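Local atomic coordinates of ribulose bisphosphate carboxylase (Pyrococcus horikoshii, PDB entry 2D69), a protein that probably catalyses the carboxylation of ribulose 1,5-bisphosphate to two molecules of 3-phosphoglycerate, as a form III Rubisco working in archaeal AMP degradation. Residues D13-N18 and A70-L75; R45-S50 and A84-P89. One frame throughout, in Å; residues are numbered along the deposited sequence.

Contact 1: residues D13-N18 and A70-L75; sequences DFVDLN and AKVFYL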
loop_
_atom_site.group_PDB
_atom_site.type_symbol
_atom_site.label_atom_id
_atom_site.label_comp_id
_atom_site.label_asym_id
_atom_site.label_seq_id
_atom_site.Cartn_x
_atom_site.Cartn_y
_atom_site.Cartn_z
ATOM N N ASP A 13 12.380 53.369 -11.672
ATOM C CA ASP A 13 11.925 53.315 -10.298
ATOM C C ASP A 13 12.561 52.159 -9.529
ATOM O O ASP A 13 12.589 52.148 -8.300
ATOM C CB ASP A 13 10.425 53.173 -10.226
ATOM C CG ASP A 13 9.889 53.525 -8.848
ATOM O OD1 ASP A 13 8.926 52.867 -8.411
ATOM O OD2 ASP A 13 10.385 54.442 -8.137
ATOM N N PHE A 14 13.086 51.206 -10.287
ATOM C CA PHE A 14 13.831 50.091 -9.723
ATOM C C PHE A 14 15.316 50.402 -9.432
ATOM O O PHE A 14 16.037 49.564 -8.881
ATOM C CB PHE A 14 13.698 48.908 -10.661
ATOM C CG PHE A 14 12.312 48.347 -10.725
ATOM C CD1 PHE A 14 11.963 47.244 -9.976
ATOM C CD2 PHE A 14 11.378 48.881 -11.559
ATOM C CE1 PHE A 14 10.714 46.708 -10.079
ATOM C CE2 PHE A 14 10.122 48.368 -11.626
ATOM C CZ PHE A 14 9.782 47.296 -10.880
ATOM N N VAL A 15 15.755 51.616 -9.757
ATOM C CA VAL A 15 17.143 52.045 -9.557
ATOM C C VAL A 15 17.229 53.062 -8.429
ATOM O O VAL A 15 16.569 54.105 -8.439
ATOM C CB VAL A 15 17.734 52.629 -10.846
ATOM C CG1 VAL A 15 19.209 53.127 -10.662
ATOM C CG2 VAL A 15 17.648 51.585 -11.950
ATOM N N ASP A 16 18.028 52.714 -7.430
ATOM C CA ASP A 16 18.369 53.622 -6.363
ATOM C C ASP A 16 19.777 53.317 -5.885
ATOM O O ASP A 16 19.975 52.420 -5.048
ATOM C CB ASP A 16 17.377 53.511 -5.208
ATOM C CG ASP A 16 17.727 54.441 -4.060
ATOM O OD1 ASP A 16 16.937 54.482 -3.095
ATOM O OD2 ASP A 16 18.789 55.120 -4.015
ATOM N N LEU A 17 20.740 54.084 -6.403
ATOM C CA LEU A 17 22.158 53.878 -6.099
ATOM C C LEU A 17 22.612 54.275 -4.681
ATOM O O LEU A 17 23.755 53.983 -4.288
ATOM C CB LEU A 17 23.051 54.532 -7.171
ATOM C CG LEU A 17 22.808 53.925 -8.563
ATOM C CD1 LEU A 17 23.720 54.532 -9.600
ATOM C CD2 LEU A 17 22.967 52.358 -8.563
ATOM N N ASN A 18 21.728 54.883 -3.900
ATOM C CA ASN A 18 21.963 55.078 -2.462
ATOM C C ASN A 18 21.328 54.005 -1.547
ATOM O O ASN A 18 21.557 54.014 -0.336
ATOM C CB ASN A 18 21.471 56.465 -2.047
ATOM C CG ASN A 18 22.173 57.569 -2.812
ATOM O OD1 ASN A 18 21.535 58.454 -3.340
ATOM N ND2 ASN A 18 23.489 57.496 -2.894
ATOM N N ALA A 70 12.560 44.521 -6.683
ATOM C CA ALA A 70 14.007 44.426 -6.625
ATOM C C ALA A 70 14.556 45.848 -6.791
ATOM O O ALA A 70 13.862 46.736 -7.290
ATOM C CB ALA A 70 14.537 43.506 -7.687
ATOM N N LYS A 71 15.754 46.097 -6.280
ATOM C CA LYS A 71 16.352 47.433 -6.361
ATOM C C LYS A 71 17.789 47.367 -6.841
ATOM O O LYS A 71 18.598 46.647 -6.250
ATOM C CB LYS A 71 16.296 48.119 -4.999
ATOM C CG LYS A 71 14.946 48.802 -4.692
ATOM C CD LYS A 71 14.820 50.258 -5.229
ATOM C CE LYS A 71 13.347 50.789 -5.202
ATOM N NZ LYS A 71 12.340 49.691 -5.616
ATOM N N VAL A 72 18.118 48.130 -7.879
ATOM C CA VAL A 72 19.502 48.266 -8.328
ATOM C C VAL A 72 20.191 49.226 -7.384
ATOM O O VAL A 72 19.810 50.385 -7.317
ATOM C CB VAL A 72 19.625 48.838 -9.764
ATOM C CG1 VAL A 72 21.106 48.899 -10.171
ATOM C CG2 VAL A 72 18.805 48.021 -10.756
ATOM N N PHE A 73 21.201 48.747 -6.654
ATOM C CA PHE A 73 21.884 49.561 -5.662
ATOM C C PHE A 73 23.358 49.886 -5.981
ATOM O O PHE A 73 23.977 50.755 -5.320
ATOM C CB PHE A 73 21.737 48.915 -4.293
ATOM C CG PHE A 73 22.557 47.675 -4.090
ATOM C CD1 PHE A 73 23.861 47.766 -3.605
ATOM C CD2 PHE A 73 22.019 46.405 -4.363
ATOM C CE1 PHE A 73 24.635 46.624 -3.403
ATOM C CE2 PHE A 73 22.775 45.241 -4.149
ATOM C CZ PHE A 73 24.082 45.347 -3.664
ATOM N N TYR A 74 23.901 49.183 -6.974
ATOM C CA TYR A 74 25.256 49.386 -7.471
ATOM C C TYR A 74 25.244 49.357 -8.994
ATOM O O TYR A 74 24.649 48.472 -9.599
ATOM C CB TYR A 74 26.148 48.270 -6.948
ATOM C CG TYR A 74 27.564 48.231 -7.490
ATOM C CD1 TYR A 74 28.652 48.574 -6.665
ATOM C CD2 TYR A 74 27.825 47.804 -8.782
ATOM C CE1 TYR A 74 29.963 48.503 -7.121
ATOM C CE2 TYR A 74 29.127 47.726 -9.255
ATOM C CZ TYR A 74 30.196 48.079 -8.415
ATOM O OH TYR A 74 31.488 48.020 -8.875
ATOM N N LEU A 75 25.917 50.308 -9.612
ATOM C CA LEU A 75 25.988 50.362 -11.065
ATOM C C LEU A 75 27.250 51.087 -11.510
ATOM O O LEU A 75 27.381 52.265 -11.272
ATOM C CB LEU A 75 24.765 51.084 -11.640
ATOM C CG LEU A 75 24.809 51.260 -13.163
ATOM C CD1 LEU A 75 24.890 49.856 -13.804
ATOM C CD2 LEU A 75 23.616 52.026 -13.711
#
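Leu-17 lays its CD2 methyl over the backbone of strand 71-78, 3.7 Å from Tyr-74 N, and the same methyl packs against CB of Leu-75. The loop that carries it lies against strand 71-78, at one edge of the mixed sheet in the Rubisco N-terminal domain, and joins it through a single beta bridge, Val-15 with Val-72, rather than as a full extra strand. Two backbone hydrogen bonds make the bridge: Val-72 N gives to Phe-14 O at 2.7 Å, and Asp-16 N gives to Val-72 O at 2.9 Å, the first nearly straight (168°), the second a little bent (157°). Beside them Val-15 and Val-72 lie side by side, their CG2 methyls 3.9 Å apart. Beyond the bridge the strand has a classic beta bulge, Phe-73 and Tyr-74 both facing Lys-85 of the next strand. Asp-16 closes an Asx turn, OD2 accepting from Asn-18 N on its anti side and 34° out of the carboxylate plane. On the same flank, Lys-71 passes CD by CB of Asp-16, and its chain, bent at chi2 and chi4, carries CE to 3.5 Å from Asp-13 O. The Phe-14 side chain packs on Ala-47 and Ser-48 of helix 39-49. The edge of its ring meets a buried carbonyl that has no hydrogen-bond partner in the model: CD1 stands 3.3 Å from Ala-70 O.

Contact 2: residues R45-S50 and A84-P89; sequences RIASES and AKIAYP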
loop_
_atom_site.group_PDB
_atom_site.type_symbol
_atom_site.label_atom_id
_atom_site.label_comp_id
_atom_site.label_asym_id
_atom_site.label_seq_id
_atom_site.Cartn_x
_atom_site.Cartn_y
_atom_site.Cartn_z
ATOM N N ARG A 45 15.435 47.584 -16.103
ATOM C CA ARG A 45 14.783 46.510 -16.815
ATOM C C ARG A 45 15.139 45.138 -16.224
ATOM O O ARG A 45 14.274 44.248 -16.085
ATOM C CB ARG A 45 15.188 46.553 -18.282
ATOM C CG ARG A 45 14.455 47.676 -19.031
ATOM C CD ARG A 45 14.934 47.852 -20.451
ATOM N NE ARG A 45 14.309 49.020 -21.124
ATOM C CZ ARG A 45 13.217 48.963 -21.896
ATOM N NH1 ARG A 45 12.573 47.816 -22.105
ATOM N NH2 ARG A 45 12.731 50.083 -22.452
ATOM N N ILE A 46 16.400 44.961 -15.859
ATOM C CA ILE A 46 16.786 43.691 -15.217
ATOM C C ILE A 46 16.034 43.504 -13.881
ATOM O O ILE A 46 15.496 42.413 -13.598
ATOM C CB ILE A 46 18.298 43.597 -15.012
ATOM C CG1 ILE A 46 18.996 43.712 -16.369
ATOM C CG2 ILE A 46 18.645 42.210 -14.393
ATOM C CD1 ILE A 46 20.487 44.106 -16.284
ATOM N N ALA A 47 16.000 44.565 -13.072
ATOM C CA ALA A 47 15.441 44.491 -11.696
ATOM C C ALA A 47 13.928 44.241 -11.767
ATOM O O ALA A 47 13.311 43.451 -11.013
ATOM C CB ALA A 47 15.769 45.792 -10.953
ATOM N N SER A 48 13.344 44.929 -12.725
ATOM C CA SER A 48 11.928 44.854 -13.019
ATOM C C SER A 48 11.448 43.449 -13.451
ATOM O O SER A 48 10.514 42.870 -12.879
ATOM C CB SER A 48 11.657 45.825 -14.166
ATOM O OG SER A 48 10.316 45.766 -14.414
ATOM N N GLU A 49 12.096 42.907 -14.469
ATOM C CA GLU A 49 11.672 41.679 -15.070
ATOM C C GLU A 49 11.994 40.505 -14.111
ATOM O O GLU A 49 11.319 39.480 -14.135
ATOM C CB GLU A 49 12.312 41.538 -16.440
ATOM C CG GLU A 49 11.863 40.325 -17.243
ATOM C CD GLU A 49 10.426 40.424 -17.745
ATOM O OE1 GLU A 49 9.884 41.576 -17.817
ATOM O OE2 GLU A 49 9.853 39.338 -18.051
ATOM N N SER A 50 12.991 40.668 -13.247
ATOM C CA SER A 50 13.279 39.643 -12.247
ATOM C C SER A 50 12.452 39.831 -10.966
ATOM O O SER A 50 12.622 39.109 -10.032
ATOM C CB SER A 50 14.772 39.568 -11.921
ATOM O OG SER A 50 15.381 40.822 -11.638
ATOM N N ALA A 84 25.870 45.633 -12.619
ATOM C CA ALA A 84 24.862 45.997 -11.626
ATOM C C ALA A 84 24.779 44.937 -10.540
ATOM O O ALA A 84 24.914 43.760 -10.827
ATOM C CB ALA A 84 23.518 46.157 -12.267
ATOM N N LYS A 85 24.571 45.373 -9.300
ATOM C CA LYS A 85 24.195 44.481 -8.229
ATOM C C LYS A 85 22.794 44.869 -7.865
ATOM O O LYS A 85 22.463 46.055 -7.763
ATOM C CB LYS A 85 25.117 44.630 -7.026
ATOM C CG LYS A 85 26.583 44.574 -7.355
ATOM C CD LYS A 85 27.422 44.557 -6.076
ATOM C CE LYS A 85 28.919 44.739 -6.363
ATOM N NZ LYS A 85 29.705 45.090 -5.136
ATOM N N ILE A 86 21.959 43.872 -7.682
ATOM C CA ILE A 86 20.531 44.078 -7.474
ATOM C C ILE A 86 20.109 43.307 -6.234
ATOM O O ILE A 86 20.586 42.190 -5.998
ATOM C CB ILE A 86 19.715 43.628 -8.705
ATOM C CG1 ILE A 86 20.199 44.369 -9.982
ATOM C CG2 ILE A 86 18.223 43.903 -8.455
ATOM C CD1 ILE A 86 19.492 43.902 -11.317
ATOM N N ALA A 87 19.268 43.952 -5.438
ATOM C CA ALA A 87 18.795 43.405 -4.183
ATOM C C ALA A 87 17.335 42.989 -4.272
ATOM O O ALA A 87 16.512 43.741 -4.774
ATOM C CB ALA A 87 18.974 44.412 -3.066
ATOM N N TYR A 88 17.053 41.806 -3.720
ATOM C CA TYR A 88 15.771 41.100 -3.799
ATOM C C TYR A 88 15.258 40.729 -2.421
ATOM O O TYR A 88 15.914 39.978 -1.704
ATOM C CB TYR A 88 15.924 39.785 -4.606
ATOM C CG TYR A 88 16.310 40.024 -6.067
ATOM C CD1 TYR A 88 15.360 40.030 -7.062
ATOM C CD2 TYR A 88 17.640 40.264 -6.425
ATOM C CE1 TYR A 88 15.708 40.243 -8.374
ATOM C CE2 TYR A 88 18.012 40.441 -7.715
ATOM C CZ TYR A 88 17.042 40.456 -8.701
ATOM O OH TYR A 88 17.435 40.690 -9.980
ATOM N N PRO A 89 14.076 41.218 -2.064
ATOM C CA PRO A 89 13.401 40.764 -0.856
ATOM C C PRO A 89 12.894 39.336 -0.994
ATOM O O PRO A 89 12.508 38.887 -2.095
ATOM C CB PRO A 89 12.250 41.766 -0.706
ATOM C CG PRO A 89 11.940 42.138 -2.060
ATOM C CD PRO A 89 13.257 42.185 -2.816
#
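Ser-50 and Tyr-88 supply the polar part of this helix-on-sheet packing in the Rubisco N-terminal domain, a short relay from strand 81-88 to the C-terminal end of helix 39-49. Tyr-88 OH donates to Ser-50 OG at 2.6 Å, with OG in the plane of the tyrosine ring at its edge. Ser-50 OG in turn donates to Ile-46 O at 2.5 Å, tilted 29° from the carbonyl plane. Its chi1 of 49° sets OG between its own N and carbonyl carbon, from where it can turn back to the preceding helical turn. Ile-46 O also takes the helical bond from Ser-50 N, so two donors grip it from opposite faces of its plane.

The apolar part centres on Ile-86, which points at the helix and touches two of its residues. CD1 meets CG2 of Ile-46 at 3.6 Å, the two side chains crossing at about a right angle, and also nears Ala-47, whose CB has Ile-86 CG2 4.0 Å away.

Helix and strand run nearly parallel, 25° apart, and their local axes come within 9.5 Å. The helix lies on a face of the mixed sheet: Ile-46 also reaches Leu-115 and Leu-118 of strand 115-124, and Ala-47 touches Val-72 on strand 71-78.

How the contacts relate
From the N terminus the chain passes through 13-18, runs through strand 26-34 and then along helix 39-49, which holds 45-49 of the segment 45-50. It returns to the sheet at 70-75, where contact 1 closes a loop of 51 intervening residues, and turns into strand 81-88, where contact 2 closes a shorter one of 33. The segments alternate, so the two loops cross. Strands 71-78 and 81-88 are sheet neighbours, joined by probable hydrogen bonds such as Ala-87 N to Lys-71 O (2.9 Å). Together the contacts bind the loop at the sheet's edge, two adjacent strands and the covering helix into one part of the N-terminal domain.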